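Local coordinates for ribosomal protein uL16 3-hydroxylase (Escherichia coli, PDB 4CCL), which catalyses the iron- and 2-oxoglutarate-dependent 3-hydroxylation of an arginine in ribosomal protein uL16, acting as a homodimeric, growth-regulating oxygenase, at residues G300-R305 / A341-N346. Numbering follows the deposited sequence.
Sequences GEVLVR and ALTAEN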
loop_
_atom_site.group_PDB
_atom_site.type_symbol
_atom_site.label_atom_id
_atom_site.label_comp_id
_atom_site.label_asym_id
_atom_site.label_seq_id
_atom_site.Cartn_x
_atom_site.Cartn_y
_atom_site.Cartn_z
ATOM N N GLY B 300 -9.784 44.103 15.865
ATOM C CA GLY B 300 -11.175 43.690 15.926
ATOM C C GLY B 300 -11.610 42.783 14.788
ATOM O O GLY B 300 -12.671 42.162 14.861
ATOM N N GLU B 301 -10.794 42.699 13.740
ATOM C CA GLU B 301 -11.111 41.854 12.587
ATOM C C GLU B 301 -11.183 40.376 12.966
ATOM O O GLU B 301 -10.502 39.926 13.885
ATOM C CB GLU B 301 -10.106 42.070 11.451
ATOM C CG GLU B 301 -10.398 43.285 10.584
ATOM C CD GLU B 301 -9.274 43.597 9.614
ATOM O OE1 GLU B 301 -8.111 43.676 10.058
ATOM O OE2 GLU B 301 -9.553 43.772 8.408
ATOM N N VAL B 302 -12.010 39.628 12.247
ATOM C CA VAL B 302 -12.318 38.249 12.612
ATOM C C VAL B 302 -11.790 37.223 11.594
ATOM O O VAL B 302 -11.742 37.491 10.393
ATOM C CB VAL B 302 -13.843 38.102 12.881
ATOM C CG1 VAL B 302 -14.408 36.817 12.302
ATOM C CG2 VAL B 302 -14.134 38.215 14.374
ATOM N N LEU B 303 -11.369 36.063 12.095
ATOM C CA LEU B 303 -10.789 35.008 11.269
ATOM C C LEU B 303 -11.790 33.874 11.075
ATOM O O LEU B 303 -12.334 33.354 12.046
ATOM C CB LEU B 303 -9.533 34.464 11.951
ATOM C CG LEU B 303 -8.275 34.148 11.137
ATOM C CD1 LEU B 303 -8.503 34.311 9.647
ATOM C CD2 LEU B 303 -7.111 35.013 11.594
ATOM N N VAL B 304 -12.027 33.487 9.826
ATOM C CA VAL B 304 -12.982 32.421 9.540
ATOM C C VAL B 304 -12.392 31.289 8.697
ATOM O O VAL B 304 -11.635 31.517 7.751
ATOM C CB VAL B 304 -14.278 32.957 8.883
ATOM C CG1 VAL B 304 -15.027 33.863 9.844
ATOM C CG2 VAL B 304 -13.967 33.694 7.597
ATOM N N ARG B 305 -12.759 30.065 9.060
ATOM C CA ARG B 305 -12.281 28.866 8.384
ATOM C C ARG B 305 -12.960 28.667 7.031
ATOM O O ARG B 305 -14.166 28.881 6.886
ATOM C CB ARG B 305 -12.501 27.632 9.270
ATOM C CG ARG B 305 -12.014 26.314 8.683
ATOM C CD ARG B 305 -12.665 25.114 9.375
ATOM N NE ARG B 305 -12.592 25.197 10.832
ATOM C CZ ARG B 305 -12.941 24.215 11.660
ATOM N NH1 ARG B 305 -13.388 23.062 11.179
ATOM N NH2 ARG B 305 -12.841 24.383 12.972
ATOM N N ALA B 341 -14.998 31.139 12.728
ATOM C CA ALA B 341 -15.196 32.514 13.207
ATOM C C ALA B 341 -14.435 32.834 14.499
ATOM O O ALA B 341 -15.042 33.009 15.556
ATOM C CB ALA B 341 -16.687 32.831 13.363
ATOM N N LEU B 342 -13.111 32.919 14.406
ATOM C CA LEU B 342 -12.276 33.169 15.580
ATOM C C LEU B 342 -11.989 34.648 15.820
ATOM O O LEU B 342 -11.800 35.420 14.880
ATOM C CB LEU B 342 -10.949 32.415 15.477
ATOM C CG LEU B 342 -10.981 30.901 15.686
ATOM C CD1 LEU B 342 -11.116 30.161 14.363
ATOM C CD2 LEU B 342 -9.746 30.440 16.445
ATOM N N THR B 343 -11.956 35.028 17.094
ATOM C CA THR B 343 -11.585 36.377 17.501
ATOM C C THR B 343 -10.401 36.272 18.455
ATOM O O THR B 343 -10.107 35.190 18.965
ATOM C CB THR B 343 -12.745 37.111 18.202
ATOM O OG1 THR B 343 -12.645 36.934 19.620
ATOM C CG2 THR B 343 -14.088 36.586 17.718
ATOM N N ALA B 344 -9.720 37.394 18.676
ATOM C CA ALA B 344 -8.512 37.432 19.502
ATOM C C ALA B 344 -8.701 36.839 20.897
ATOM O O ALA B 344 -7.764 36.276 21.466
ATOM C CB ALA B 344 -7.992 38.857 19.606
ATOM N N GLU B 345 -9.906 36.979 21.441
ATOM C CA GLU B 345 -10.260 36.398 22.734
ATOM C C GLU B 345 -10.040 34.888 22.741
ATOM O O GLU B 345 -9.553 34.320 23.721
ATOM C CB GLU B 345 -11.722 36.716 23.067
ATOM C CG GLU B 345 -12.315 35.854 24.171
ATOM C CD GLU B 345 -13.561 35.113 23.723
ATOM O OE1 GLU B 345 -14.478 35.758 23.170
ATOM O OE2 GLU B 345 -13.622 33.880 23.923
ATOM N N ASN B 346 -10.395 34.247 21.633
ATOM C CA ASN B 346 -10.260 32.804 21.504
ATOM C C ASN B 346 -8.801 32.361 21.479
ATOM O O ASN B 346 -8.480 31.231 21.845
ATOM C CB ASN B 346 -10.982 32.321 20.246
ATOM C CG ASN B 346 -12.364 32.931 20.100
ATOM O OD1 ASN B 346 -12.722 33.441 19.037
ATOM N ND2 ASN B 346 -13.145 32.888 21.172
#
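Leu303 and Leu342 are joined by a pair of backbone hydrogen bonds, Leu303 N to Leu342 O at 2.9 Å, nearly straight (172°) and in the carbonyl plane, and Leu342 N back to Leu303 O. This single antiparallel bridge, a hydrogen-bonded pair, ties the loop at Leu342 to one edge of strand 303-305, whose other edge pairs with strand 369-371. Leu303 CB lies 4.3 Å from Leu342 CB, and beyond this the side chains part. Leu342 has CG anti to its carbonyl carbon (chi1 -73°) and packs on Ala335 and Leu336 of helix 330-338, whereas Leu303 turns to Trp369, Phe371 and, on helix 290-298, Leu297. Strand and both helices belong to the ROXA-like winged-helix domain, away from the catalytic iron site. On the other face, Val302 CG2 rests obliquely on Thr343 CG2 at 3.7 Å. Val304 sets CG1 beside its backbone N and lays this methyl over Ala341, 3.6 Å from Ala341 CA. Thr343 also N-caps the short helix after it: its OG1 accepts a long, bent bond from Glu345 N (3.3 Å, 135°), while Asn346 OD1 returns to Thr343 N at 2.6 Å, completing a capping box. With an alanine for Thr343, OG1 and CG2 are gone, which is likely to leave Glu345 N without its capping acceptor and Val302 CG2 without its methyl neighbour. Arg305 extends away from Ala341, its NH2 hydrogen-bonding Ala337 O.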